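PDB 6BBT: major pilin backbone protein T-antigen, T13 from Streptococcus pyogenes, which probably builds the shaft of the cell-surface pilus as its repeating backbone subunit and is the trypsin-resistant antigen detected in Lancefield T-serotyping. Local coordinates for residues 9-14 with 133-138; 33-38 with 59-64; 53-58 with 88-93. All coordinates share one frame; numbering follows the deposited sequence.

Interaction 1 of 3, residues 9-14 with 133-138; sequences KTLPIT and KYVVSK
Leu11 and Val135 meet inside the N-terminal domain, their side chains crossing at about a right angle. Along Leu11, CB already lies beside the CG1 methyl of Val135, 4.1 Å away. Because CG is turned anti to the backbone N (chi1 172°), the branch then runs on past Val135. CD1 makes the closest touch, 3.7 Å from Val135 CG1, and reaches on to Ser137, where it lies 4.2 Å from CB. The leucine also packs on Val118, Phe82, Phe84 and Ile148, and is buried.

The two strands belong to different sheets. Strand 10-17 pairs with strands 77-83 and 148-166, while strand 131-139 pairs with strand 116-123. They face each other as layers of an Ig-like beta-sandwich, as in the related pilin Spy0128, with the axes of the short segments 7.4 Å apart at their closest and inclined by 31°. No hydrogen bond joins the segments; the contact is van der Waals packing of side chains on each other and on the backbone of Lys9 and Thr10.

Val135 uses its two methyls on separate targets. CG1 serves Leu11, whereas CG2 sits 3.9 Å from Thr10 O, the carbonyl oxygen just before Leu11. That oxygen is buried by the contact and has no hydrogen-bonding partner in the model, so the valine methyl covers a polar atom that is left unsatisfied. Ser137, which also directs its CB at strand 10-14, has its hydroxyl satisfied by the backbone oxygen of Lys146. At the outer end, Lys9 NZ and Lys133 NZ are 6.7 Å apart. Glu131 lies near both amines and probably offsets part of their like charge, forming a salt bridge to Lys133 and a long, weak ion pair with Lys9.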
ATOM      1  N   LYS A   9     -25.223 -13.227  13.349  1.00 43.08           N
ATOM      2  CA  LYS A   9     -25.620 -11.842  13.157  1.00 44.28           C
ATOM      3  C   LYS A   9     -24.519 -10.950  12.585  1.00 40.31           C
ATOM      4  O   LYS A   9     -24.713  -9.734  12.475  1.00 38.15           O
ATOM      5  CB  LYS A   9     -26.069 -11.266  14.499  1.00 47.51           C
ATOM      6  CG  LYS A   9     -26.953 -12.208  15.295  1.00 50.75           C
ATOM      7  CD  LYS A   9     -27.640 -11.482  16.438  1.00 53.77           C
ATOM      8  CE  LYS A   9     -28.734 -12.344  17.048  1.00 55.05           C
ATOM      9  NZ  LYS A   9     -28.220 -13.667  17.504  1.00 53.89           N
ATOM     10  N   THR A  10     -23.380 -11.541  12.224  1.00 39.39           N
ATOM     11  CA  THR A  10     -22.221 -10.775  11.764  1.00 36.85           C
ATOM     12  C   THR A  10     -21.765 -11.258  10.404  1.00 33.27           C
ATOM     13  O   THR A  10     -21.912 -12.432  10.060  1.00 32.90           O
ATOM     14  CB  THR A  10     -21.037 -10.897  12.730  1.00 37.26           C
ATOM     15  OG1 THR A  10     -20.640 -12.265  12.816  1.00 40.15           O
ATOM     16  CG2 THR A  10     -21.414 -10.386  14.100  1.00 37.33           C
ATOM     17  N   LEU A  11     -21.207 -10.329   9.637  1.00 29.54           N
ATOM     18  CA  LEU A  11     -20.635 -10.632   8.349  1.00 28.16           C
ATOM     19  C   LEU A  11     -19.115 -10.503   8.480  1.00 26.38           C
ATOM     20  O   LEU A  11     -18.626  -9.409   8.669  1.00 24.69           O
ATOM     21  CB  LEU A  11     -21.158  -9.639   7.334  1.00 28.52           C
ATOM     22  CG  LEU A  11     -20.545  -9.658   5.943  1.00 28.06           C
ATOM     23  CD1 LEU A  11     -20.854 -10.967   5.236  1.00 28.84           C
ATOM     24  CD2 LEU A  11     -21.078  -8.464   5.176  1.00 28.60           C
ATOM     25  N   PRO A  12     -18.374 -11.616   8.395  1.00 26.65           N
ATOM     26  CA  PRO A  12     -16.905 -11.490   8.360  1.00 25.76           C
ATOM     27  C   PRO A  12     -16.376 -10.887   7.054  1.00 24.32           C
ATOM     28  O   PRO A  12     -16.961 -11.097   5.993  1.00 24.04           O
ATOM     29  CB  PRO A  12     -16.409 -12.930   8.544  1.00 27.10           C
ATOM     30  CG  PRO A  12     -17.577 -13.807   8.295  1.00 27.90           C
ATOM     31  CD  PRO A  12     -18.813 -13.011   8.573  1.00 27.38           C
ATOM     32  N   ILE A  13     -15.292 -10.122   7.162  1.00 22.65           N
ATOM     33  CA  ILE A  13     -14.552  -9.587   6.024  1.00 22.34           C
ATOM     34  C   ILE A  13     -13.086 -10.019   6.176  1.00 21.90           C
ATOM     35  O   ILE A  13     -12.510  -9.911   7.271  1.00 21.00           O
ATOM     36  CB  ILE A  13     -14.570  -8.035   5.967  1.00 22.54           C
ATOM     37  CG1 ILE A  13     -15.990  -7.454   6.073  1.00 23.04           C
ATOM     38  CG2 ILE A  13     -13.871  -7.539   4.701  1.00 23.06           C
ATOM     39  CD1 ILE A  13     -16.925  -7.814   4.927  1.00 23.63           C
ATOM     40  N   THR A  14     -12.493 -10.512   5.096  1.00 20.51           N
ATOM     41  CA  THR A  14     -11.071 -10.821   5.068  1.00 20.68           C
ATOM     42  C   THR A  14     -10.399  -9.876   4.097  1.00 19.54           C
ATOM     43  O   THR A  14     -10.913  -9.606   3.023  1.00 19.34           O
ATOM     44  CB  THR A  14     -10.816 -12.280   4.649  1.00 22.15           C
ATOM     45  OG1 THR A  14     -11.292 -13.141   5.680  1.00 23.50           O
ATOM     46  CG2 THR A  14      -9.290 -12.571   4.461  1.00 24.22           C
ATOM     47  N   LYS A 133     -30.616 -14.125  11.406  1.00 46.52           N
ATOM     48  CA  LYS A 133     -30.457 -15.575  11.615  1.00 48.28           C
ATOM     49  C   LYS A 133     -29.292 -16.147  10.802  1.00 46.75           C
ATOM     50  O   LYS A 133     -28.462 -16.889  11.337  1.00 44.74           O
ATOM     51  CB  LYS A 133     -31.749 -16.304  11.212  1.00 48.46           C
ATOM     52  CG  LYS A 133     -33.018 -15.769  11.864  1.00 50.62           C
ATOM     53  CD  LYS A 133     -32.983 -15.949  13.374  1.00 53.13           C
ATOM     54  CE  LYS A 133     -34.306 -15.595  14.029  1.00 54.32           C
ATOM     55  NZ  LYS A 133     -34.219 -15.840  15.494  1.00 55.46           N
ATOM     56  N   TYR A 134     -29.279 -15.820   9.505  1.00 47.37           N
ATOM     57  CA  TYR A 134     -28.208 -16.176   8.570  1.00 47.82           C
ATOM     58  C   TYR A 134     -27.740 -14.950   7.805  1.00 41.78           C
ATOM     59  O   TYR A 134     -28.525 -14.028   7.516  1.00 38.16           O
ATOM     60  CB  TYR A 134     -28.675 -17.261   7.598  1.00 30.00           C
ATOM     61  N   VAL A 135     -26.463 -14.974   7.439  1.00 36.97           N
ATOM     62  CA  VAL A 135     -25.883 -13.979   6.546  1.00 34.94           C
ATOM     63  C   VAL A 135     -25.240 -14.728   5.398  1.00 32.24           C
ATOM     64  O   VAL A 135     -24.402 -15.593   5.634  1.00 32.45           O
ATOM     65  CB  VAL A 135     -24.829 -13.129   7.271  1.00 35.17           C
ATOM     66  CG1 VAL A 135     -24.217 -12.113   6.314  1.00 36.03           C
ATOM     67  CG2 VAL A 135     -25.465 -12.437   8.468  1.00 35.65           C
ATOM     68  N   VAL A 136     -25.659 -14.421   4.171  1.00 30.75           N
ATOM     69  CA  VAL A 136     -25.138 -15.085   2.972  1.00 29.74           C
ATOM     70  C   VAL A 136     -24.402 -14.064   2.122  1.00 28.22           C
ATOM     71  O   VAL A 136     -24.951 -13.001   1.848  1.00 28.61           O
ATOM     72  CB  VAL A 136     -26.268 -15.726   2.131  1.00 30.34           C
ATOM     73  CG1 VAL A 136     -25.687 -16.490   0.944  1.00 30.86           C
ATOM     74  CG2 VAL A 136     -27.101 -16.663   3.005  1.00 30.95           C
ATOM     75  N   SER A 137     -23.182 -14.382   1.687  1.00 26.57           N
ATOM     76  CA  SER A 137     -22.421 -13.462   0.829  1.00 26.73           C
ATOM     77  C   SER A 137     -22.069 -14.061  -0.532  1.00 25.41           C
ATOM     78  O   SER A 137     -21.797 -15.253  -0.650  1.00 25.42           O
ATOM     79  CB  SER A 137     -21.149 -12.982   1.548  1.00 27.47           C
ATOM     80  OG  SER A 137     -20.334 -14.077   1.908  1.00 29.41           O
ATOM     81  N   LYS A 138     -22.078 -13.203  -1.548  1.00 25.52           N
ATOM     82  CA  LYS A 138     -21.674 -13.547  -2.914  1.00 27.08           C
ATOM     83  C   LYS A 138     -21.053 -12.326  -3.560  1.00 25.13           C
ATOM     84  O   LYS A 138     -21.327 -11.195  -3.147  1.00 25.24           O
ATOM     85  CB  LYS A 138     -22.885 -13.920  -3.778  1.00 29.72           C
ATOM     86  CG  LYS A 138     -23.754 -15.056  -3.266  1.00 34.37           C
ATOM     87  CD  LYS A 138     -25.074 -15.109  -4.029  1.00 38.11           C
ATOM     88  CE  LYS A 138     -25.967 -16.246  -3.543  1.00 40.94           C
ATOM     89  NZ  LYS A 138     -27.307 -16.204  -4.203  1.00 43.18           N
TER

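Interaction 2 of 3, residues 33-38 with 59-64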
ATOM      1  N   PHE A  33     -13.909  -0.808   4.408  1.00 19.12           N
ATOM      2  CA  PHE A  33     -15.000  -1.467   3.715  1.00 19.05           C
ATOM      3  C   PHE A  33     -16.296  -0.744   4.085  1.00 20.99           C
ATOM      4  O   PHE A  33     -16.462  -0.294   5.222  1.00 20.40           O
ATOM      5  CB  PHE A  33     -15.026  -2.935   4.100  1.00 19.48           C
ATOM      6  CG  PHE A  33     -13.666  -3.525   4.131  1.00 19.00           C
ATOM      7  CD1 PHE A  33     -12.984  -3.730   2.954  1.00 19.15           C
ATOM      8  CD2 PHE A  33     -13.007  -3.718   5.335  1.00 20.03           C
ATOM      9  CE1 PHE A  33     -11.680  -4.202   2.967  1.00 19.65           C
ATOM     10  CE2 PHE A  33     -11.710  -4.213   5.358  1.00 19.91           C
ATOM     11  CZ  PHE A  33     -11.051  -4.446   4.166  1.00 19.66           C
ATOM     12  N   THR A  34     -17.174  -0.612   3.100  1.00 21.99           N
ATOM     13  CA  THR A  34     -18.424   0.103   3.240  1.00 23.37           C
ATOM     14  C   THR A  34     -19.544  -0.872   2.952  1.00 22.80           C
ATOM     15  O   THR A  34     -19.449  -1.688   2.039  1.00 21.41           O
ATOM     16  CB  THR A  34     -18.539   1.248   2.225  1.00 25.60           C
ATOM     17  OG1 THR A  34     -17.366   2.052   2.283  1.00 30.62           O
ATOM     18  CG2 THR A  34     -19.735   2.126   2.550  1.00 29.34           C
ATOM     19  N   ILE A  35     -20.617  -0.747   3.718  1.00 24.58           N
ATOM     20  CA  ILE A  35     -21.859  -1.463   3.450  1.00 24.81           C
ATOM     21  C   ILE A  35     -22.945  -0.415   3.238  1.00 25.81           C
ATOM     22  O   ILE A  35     -23.031   0.560   3.993  1.00 24.46           O
ATOM     23  CB  ILE A  35     -22.203  -2.480   4.565  1.00 24.38           C
ATOM     24  CG1 ILE A  35     -23.406  -3.326   4.150  1.00 24.06           C
ATOM     25  CG2 ILE A  35     -22.458  -1.816   5.907  1.00 24.15           C
ATOM     26  CD1 ILE A  35     -23.536  -4.581   4.964  1.00 23.91           C
ATOM     27  N   GLU A  36     -23.721  -0.589   2.170  1.00 28.36           N
ATOM     28  CA  GLU A  36     -24.871   0.270   1.881  1.00 29.53           C
ATOM     29  C   GLU A  36     -26.064  -0.586   1.437  1.00 29.39           C
ATOM     30  O   GLU A  36     -25.876  -1.721   0.992  1.00 25.69           O
ATOM     31  CB  GLU A  36     -24.523   1.294   0.802  1.00 31.62           C
ATOM     32  CG  GLU A  36     -24.262   0.703  -0.581  1.00 34.63           C
ATOM     33  CD  GLU A  36     -23.851   1.745  -1.603  1.00 38.62           C
ATOM     34  OE1 GLU A  36     -23.532   2.888  -1.210  1.00 44.31           O
ATOM     35  OE2 GLU A  36     -23.843   1.427  -2.812  1.00 42.84           O
ATOM     36  N   PRO A  37     -27.296  -0.042   1.554  1.00 30.74           N
ATOM     37  CA  PRO A  37     -28.460  -0.762   1.015  1.00 29.72           C
ATOM     38  C   PRO A  37     -28.376  -0.988  -0.487  1.00 29.79           C
ATOM     39  O   PRO A  37     -27.921  -0.105  -1.227  1.00 30.05           O
ATOM     40  CB  PRO A  37     -29.639   0.183   1.324  1.00 31.22           C
ATOM     41  CG  PRO A  37     -29.177   1.064   2.433  1.00 31.82           C
ATOM     42  CD  PRO A  37     -27.682   1.183   2.291  1.00 30.84           C
ATOM     43  N   ASP A  38     -28.807  -2.162  -0.932  1.00 31.10           N
ATOM     44  CA  ASP A  38     -29.110  -2.380  -2.343  1.00 33.11           C
ATOM     45  C   ASP A  38     -30.488  -1.738  -2.554  1.00 34.33           C
ATOM     46  O   ASP A  38     -31.501  -2.318  -2.183  1.00 30.06           O
ATOM     47  CB  ASP A  38     -29.127  -3.875  -2.688  1.00 33.86           C
ATOM     48  CG  ASP A  38     -29.317  -4.140  -4.181  1.00 34.75           C
ATOM     49  OD1 ASP A  38     -29.724  -3.227  -4.931  1.00 37.42           O
ATOM     50  OD2 ASP A  38     -29.063  -5.284  -4.610  1.00 36.10           O
ATOM     51  N   LEU A  59     -26.840   0.545  12.286  1.00 33.37           N
ATOM     52  CA  LEU A  59     -25.749  -0.209  11.637  1.00 32.36           C
ATOM     53  C   LEU A  59     -24.530   0.677  11.496  1.00 29.36           C
ATOM     54  O   LEU A  59     -24.606   1.750  10.895  1.00 29.61           O
ATOM     55  CB  LEU A  59     -26.161  -0.695  10.243  1.00 31.72           C
ATOM     56  CG  LEU A  59     -25.137  -1.521   9.443  1.00 30.72           C
ATOM     57  CD1 LEU A  59     -24.859  -2.874  10.087  1.00 30.64           C
ATOM     58  CD2 LEU A  59     -25.664  -1.696   8.035  1.00 30.65           C
ATOM     59  N   THR A  60     -23.403   0.213  12.026  1.00 29.78           N
ATOM     60  CA  THR A  60     -22.116   0.823  11.714  1.00 29.23           C
ATOM     61  C   THR A  60     -21.779   0.409  10.282  1.00 27.33           C
ATOM     62  O   THR A  60     -21.617  -0.784  10.004  1.00 29.35           O
ATOM     63  CB  THR A  60     -21.042   0.359  12.712  1.00 30.99           C
ATOM     64  OG1 THR A  60     -21.378   0.839  14.026  1.00 31.01           O
ATOM     65  CG2 THR A  60     -19.656   0.868  12.315  1.00 30.03           C
ATOM     66  N   THR A  61     -21.703   1.382   9.377  1.00 26.50           N
ATOM     67  CA  THR A  61     -21.605   1.112   7.944  1.00 26.81           C
ATOM     68  C   THR A  61     -20.161   1.059   7.393  1.00 25.82           C
ATOM     69  O   THR A  61     -19.978   0.906   6.191  1.00 25.32           O
ATOM     70  CB  THR A  61     -22.425   2.136   7.140  1.00 28.03           C
ATOM     71  OG1 THR A  61     -21.964   3.454   7.430  1.00 30.02           O
ATOM     72  CG2 THR A  61     -23.921   2.021   7.487  1.00 29.08           C
ATOM     73  N   LYS A  62     -19.171   1.200   8.279  1.00 26.55           N
ATOM     74  CA  LYS A  62     -17.738   1.144   7.946  1.00 27.35           C
ATOM     75  C   LYS A  62     -17.058   0.082   8.810  1.00 25.67           C
ATOM     76  O   LYS A  62     -17.311  -0.007  10.013  1.00 25.82           O
ATOM     77  CB  LYS A  62     -17.048   2.481   8.216  1.00 29.58           C
ATOM     78  CG  LYS A  62     -17.697   3.709   7.599  1.00 32.18           C
ATOM     79  CD  LYS A  62     -17.621   3.706   6.089  1.00 34.05           C
ATOM     80  CE  LYS A  62     -17.940   5.093   5.552  1.00 36.02           C
ATOM     81  NZ  LYS A  62     -17.978   5.158   4.066  1.00 37.27           N
ATOM     82  N   ALA A  63     -16.209  -0.733   8.178  1.00 24.06           N
ATOM     83  CA  ALA A  63     -15.289  -1.625   8.867  1.00 22.25           C
ATOM     84  C   ALA A  63     -13.862  -1.344   8.333  1.00 22.10           C
ATOM     85  O   ALA A  63     -13.688  -0.986   7.160  1.00 22.69           O
ATOM     86  CB  ALA A  63     -15.685  -3.062   8.627  1.00 21.82           C
ATOM     87  N   ILE A  64     -12.860  -1.458   9.197  1.00 21.99           N
ATOM     88  CA  ILE A  64     -11.494  -1.098   8.811  1.00 23.43           C
ATOM     89  C   ILE A  64     -10.491  -2.159   9.244  1.00 21.93           C
ATOM     90  O   ILE A  64     -10.694  -2.841  10.250  1.00 22.56           O
ATOM     91  CB  ILE A  64     -11.063   0.286   9.376  1.00 26.23           C
ATOM     92  CG1 ILE A  64     -10.910   0.248  10.901  1.00 28.20           C
ATOM     93  CG2 ILE A  64     -12.063   1.371   8.983  1.00 27.01           C
ATOM     94  CD1 ILE A  64     -10.384   1.550  11.487  1.00 30.95           C
TER
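Antiparallel pairing of strands 29-37 and 62-67 within one sheet of the N-terminal beta-sandwich brings Phe33 opposite Ala63 and Thr34 opposite Lys62. Phe33 and Ala63 form the hydrogen-bonded pair: Phe33 N donates to Ala63 O at 2.8 Å, nearly straight at 174°, and Ala63 N returns a bond to Phe33 O at 3.0 Å. The ladder goes one step further, with Ile35 N bonding to Thr61 O although Thr61 precedes the regular strand.

The face carrying Phe33 and Ala63 looks into the sandwich. Phe33 CG stands anti to its carbonyl carbon and beside the backbone N (chi1 -43°), which brings the ring close to the partner strand: CD2 is 4.3 Å from Ala63 CB, and Ala63 O lies oblique to the ring, 3.4 Å from Phe33 CD2. Beyond the pair, the ring meets that of Phe150 with planes about 15° apart, while Phe82 touches both Phe33 and Ala63. Ile35 extends the apolar surface through its CG2 methyl, which contacts Leu59 CD2 at 3.8 Å as well as the backbone of Thr61. Leu59 in turn leans on Phe84 and Val87.

On the reverse face Thr34 and Lys62 form the non-hydrogen-bonded pair, their side chains lying side by side and pointing the same way. The lysine bends at chi2, and this bend draws its amine back alongside the threonine. Lys62 NZ ends 3.6 Å from Thr34 OG1, a proximity without a hydrogen bond, and 3.8 Å from Thr34 CG2.

Interaction 3 of 3, residues 53-58 with 88-93; sequences SGETTG and TFSGIG
Glu55 reaches across to Ser90 between two irregular loops of the N-terminal Ig-like domain, one leading from strand 51-53 to strand 62-67 and the other entering strand 93-101. Extended beyond CG, the glutamate lays its carboxylate against the backbone of the second loop. OE1 is the oxygen turned to the main chain: it accepts the N-H of Ser90 at 2.9 Å (162° at the hydrogen), on its syn side and 16° out of the carboxylate plane. The Ser90 hydroxyl stands between the backbone N and the carbonyl carbon, and this rotation swings it round to the same carboxylate. Its OG lies 2.9 Å from Glu55 OE2 and 3.2 Å from Glu55 OE1. Both contacts are weak. The amide bond holds OE1 against the loop, with the hydroxyl adding these weaker contacts to both oxygens.

Phe89, a buried residue, follows the same carboxylate. Its CA comes within 3.2 Å of Glu55 OE1, and in its ring CD1 touches Glu55 OE1 (3.8 Å) and Glu55 CB (4.1 Å), with OE1 oblique to the ring. The ring also meets that of Tyr95, at about 40° between planes. Both loops thus touch strand 93-101, Glu55 through its backbone O, which bonds to the Tyr97 hydroxyl, and Phe89 through its packing on Tyr95 and Tyr97.

Two residues before Ser90, a second backbone amide is used in the same direction across the gap, widening the contact to the solvent-exposed Thr57 and Thr88. Here Thr88 N donates to Thr57 O at a distance of 3.2 Å.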
ATOM      1  N   SER A  53     -34.662  -3.756   0.507  1.00 39.82           N
ATOM      2  CA  SER A  53     -33.440  -2.950   0.621  1.00 40.14           C
ATOM      3  C   SER A  53     -32.921  -3.051   2.050  1.00 38.44           C
ATOM      4  O   SER A  53     -33.711  -3.006   2.999  1.00 34.99           O
ATOM      5  CB  SER A  53     -33.704  -1.492   0.266  1.00 41.32           C
ATOM      6  OG  SER A  53     -33.880  -1.354  -1.130  1.00 45.11           O
ATOM      7  N   GLY A  54     -31.606  -3.211   2.213  1.00 35.39           N
ATOM      8  CA  GLY A  54     -31.030  -3.349   3.553  1.00 34.60           C
ATOM      9  C   GLY A  54     -31.358  -2.156   4.438  1.00 32.83           C
ATOM     10  O   GLY A  54     -31.356  -1.033   3.967  1.00 32.47           O
ATOM     11  N   GLU A  55     -31.653  -2.406   5.709  1.00 35.09           N
ATOM     12  CA  GLU A  55     -31.955  -1.338   6.674  1.00 39.43           C
ATOM     13  C   GLU A  55     -30.703  -0.989   7.491  1.00 40.10           C
ATOM     14  O   GLU A  55     -30.003  -1.882   7.979  1.00 36.37           O
ATOM     15  CB  GLU A  55     -33.144  -1.732   7.577  1.00 43.47           C
ATOM     16  CG  GLU A  55     -34.492  -1.294   6.990  1.00 47.08           C
ATOM     17  CD  GLU A  55     -35.700  -2.099   7.466  1.00 49.63           C
ATOM     18  OE1 GLU A  55     -35.703  -2.630   8.599  1.00 47.92           O
ATOM     19  OE2 GLU A  55     -36.675  -2.185   6.684  1.00 53.25           O
ATOM     20  N   THR A  56     -30.433   0.313   7.615  1.00 41.96           N
ATOM     21  CA  THR A  56     -29.195   0.831   8.197  1.00 44.22           C
ATOM     22  C   THR A  56     -29.349   1.543   9.546  1.00 43.50           C
ATOM     23  O   THR A  56     -28.362   2.074  10.058  1.00 45.26           O
ATOM     24  CB  THR A  56     -28.526   1.831   7.230  1.00 47.61           C
ATOM     25  OG1 THR A  56     -29.420   2.923   6.976  1.00 50.79           O
ATOM     26  CG2 THR A  56     -28.166   1.163   5.924  1.00 47.84           C
ATOM     27  N   THR A  57     -30.546   1.544  10.132  1.00 43.03           N
ATOM     28  CA  THR A  57     -30.766   2.174  11.441  1.00 43.08           C
ATOM     29  C   THR A  57     -30.072   1.368  12.534  1.00 42.48           C
ATOM     30  O   THR A  57     -30.462   0.236  12.813  1.00 43.17           O
ATOM     31  CB  THR A  57     -32.278   2.319  11.770  1.00 46.16           C
ATOM     32  OG1 THR A  57     -32.839   3.336  10.933  1.00 47.92           O
ATOM     33  CG2 THR A  57     -32.524   2.697  13.249  1.00 45.09           C
ATOM     34  N   GLY A  58     -29.054   1.970  13.157  1.00 40.54           N
ATOM     35  CA  GLY A  58     -28.228   1.289  14.158  1.00 38.17           C
ATOM     36  C   GLY A  58     -27.075   0.463  13.597  1.00 35.28           C
ATOM     37  O   GLY A  58     -26.409  -0.252  14.352  1.00 33.56           O
ATOM     38  N   THR A  88     -32.205  -2.215  14.007  1.00 44.65           N
ATOM     39  CA  THR A  88     -33.652  -2.361  14.185  1.00 45.14           C
ATOM     40  C   THR A  88     -34.310  -2.599  12.825  1.00 42.13           C
ATOM     41  O   THR A  88     -34.485  -1.668  12.030  1.00 42.86           O
ATOM     42  CB  THR A  88     -34.286  -1.129  14.871  1.00 46.57           C
ATOM     43  OG1 THR A  88     -33.583  -0.848  16.084  1.00 46.95           O
ATOM     44  CG2 THR A  88     -35.768  -1.385  15.210  1.00 46.31           C
ATOM     45  N   PHE A  89     -34.646  -3.856  12.560  1.00 42.50           N
ATOM     46  CA  PHE A  89     -35.378  -4.233  11.351  1.00 44.87           C
ATOM     47  C   PHE A  89     -36.888  -4.107  11.587  1.00 48.62           C
ATOM     48  O   PHE A  89     -37.401  -4.580  12.595  1.00 52.60           O
ATOM     49  CB  PHE A  89     -35.042  -5.663  10.945  1.00 43.78           C
ATOM     50  CG  PHE A  89     -33.602  -5.866  10.539  1.00 41.93           C
ATOM     51  CD1 PHE A  89     -33.148  -5.420   9.300  1.00 41.06           C
ATOM     52  CD2 PHE A  89     -32.702  -6.527  11.385  1.00 41.08           C
ATOM     53  CE1 PHE A  89     -31.825  -5.623   8.915  1.00 39.65           C
ATOM     54  CE2 PHE A  89     -31.375  -6.726  11.004  1.00 39.46           C
ATOM     55  CZ  PHE A  89     -30.941  -6.278   9.765  1.00 37.94           C
ATOM     56  N   SER A  90     -37.591  -3.482  10.648  1.00 53.13           N
ATOM     57  CA  SER A  90     -39.041  -3.260  10.765  1.00 53.24           C
ATOM     58  C   SER A  90     -39.909  -4.522  10.584  1.00 55.13           C
ATOM     59  O   SER A  90     -41.073  -4.515  10.982  1.00 59.22           O
ATOM     60  CB  SER A  90     -39.488  -2.177   9.778  1.00 51.81           C
ATOM     61  OG  SER A  90     -38.937  -2.402   8.498  1.00 49.70           O
ATOM     62  N   GLY A  91     -39.362  -5.586   9.994  1.00 52.12           N
ATOM     63  CA  GLY A  91     -40.099  -6.840   9.833  1.00 53.16           C
ATOM     64  C   GLY A  91     -39.223  -7.987   9.370  1.00 54.98           C
ATOM     65  O   GLY A  91     -38.054  -7.774   9.043  1.00 57.02           O
ATOM     66  N   ILE A  92     -39.776  -9.202   9.343  1.00 52.35           N
ATOM     67  CA  ILE A  92     -39.035 -10.369   8.833  1.00 52.43           C
ATOM     68  C   ILE A  92     -38.771 -10.242   7.334  1.00 51.21           C
ATOM     69  O   ILE A  92     -39.474  -9.508   6.628  1.00 53.62           O
ATOM     70  CB  ILE A  92     -39.730 -11.732   9.109  1.00 54.01           C
ATOM     71  CG1 ILE A  92     -41.104 -11.835   8.422  1.00 55.52           C
ATOM     72  CG2 ILE A  92     -39.853 -11.980  10.606  1.00 54.88           C
ATOM     73  CD1 ILE A  92     -41.630 -13.254   8.334  1.00 55.81           C
ATOM     74  N   GLY A  93     -37.756 -10.960   6.863  1.00 49.67           N
ATOM     75  CA  GLY A  93     -37.410 -10.980   5.445  1.00 48.25           C
ATOM     76  C   GLY A  93     -35.923 -11.085   5.172  1.00 45.28           C
ATOM     77  O   GLY A  93     -35.118 -11.373   6.063  1.00 45.25           O
TER

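Overall arrangement
From the N terminus, the chain enters interaction 1 with residues 9-14, and the loop it opens closes only at 133-138, where the two layers of the sandwich meet. Interactions 2 and 3 both nest inside that loop. Interaction 2 starts at 33-38 and closes at 59-64 within one sheet. Before it does so, residues 53-58 open interaction 3, which closes at 88-93, so these two cross. Ile13 packs on Phe33, linking interactions 1 and 2. A probable hydrogen bond between Asp38 O and Ser53 OG, with Pro37 packed on Thr56, joins interaction 2 to the loops of interaction 3, whereas interactions 1 and 3 do not touch.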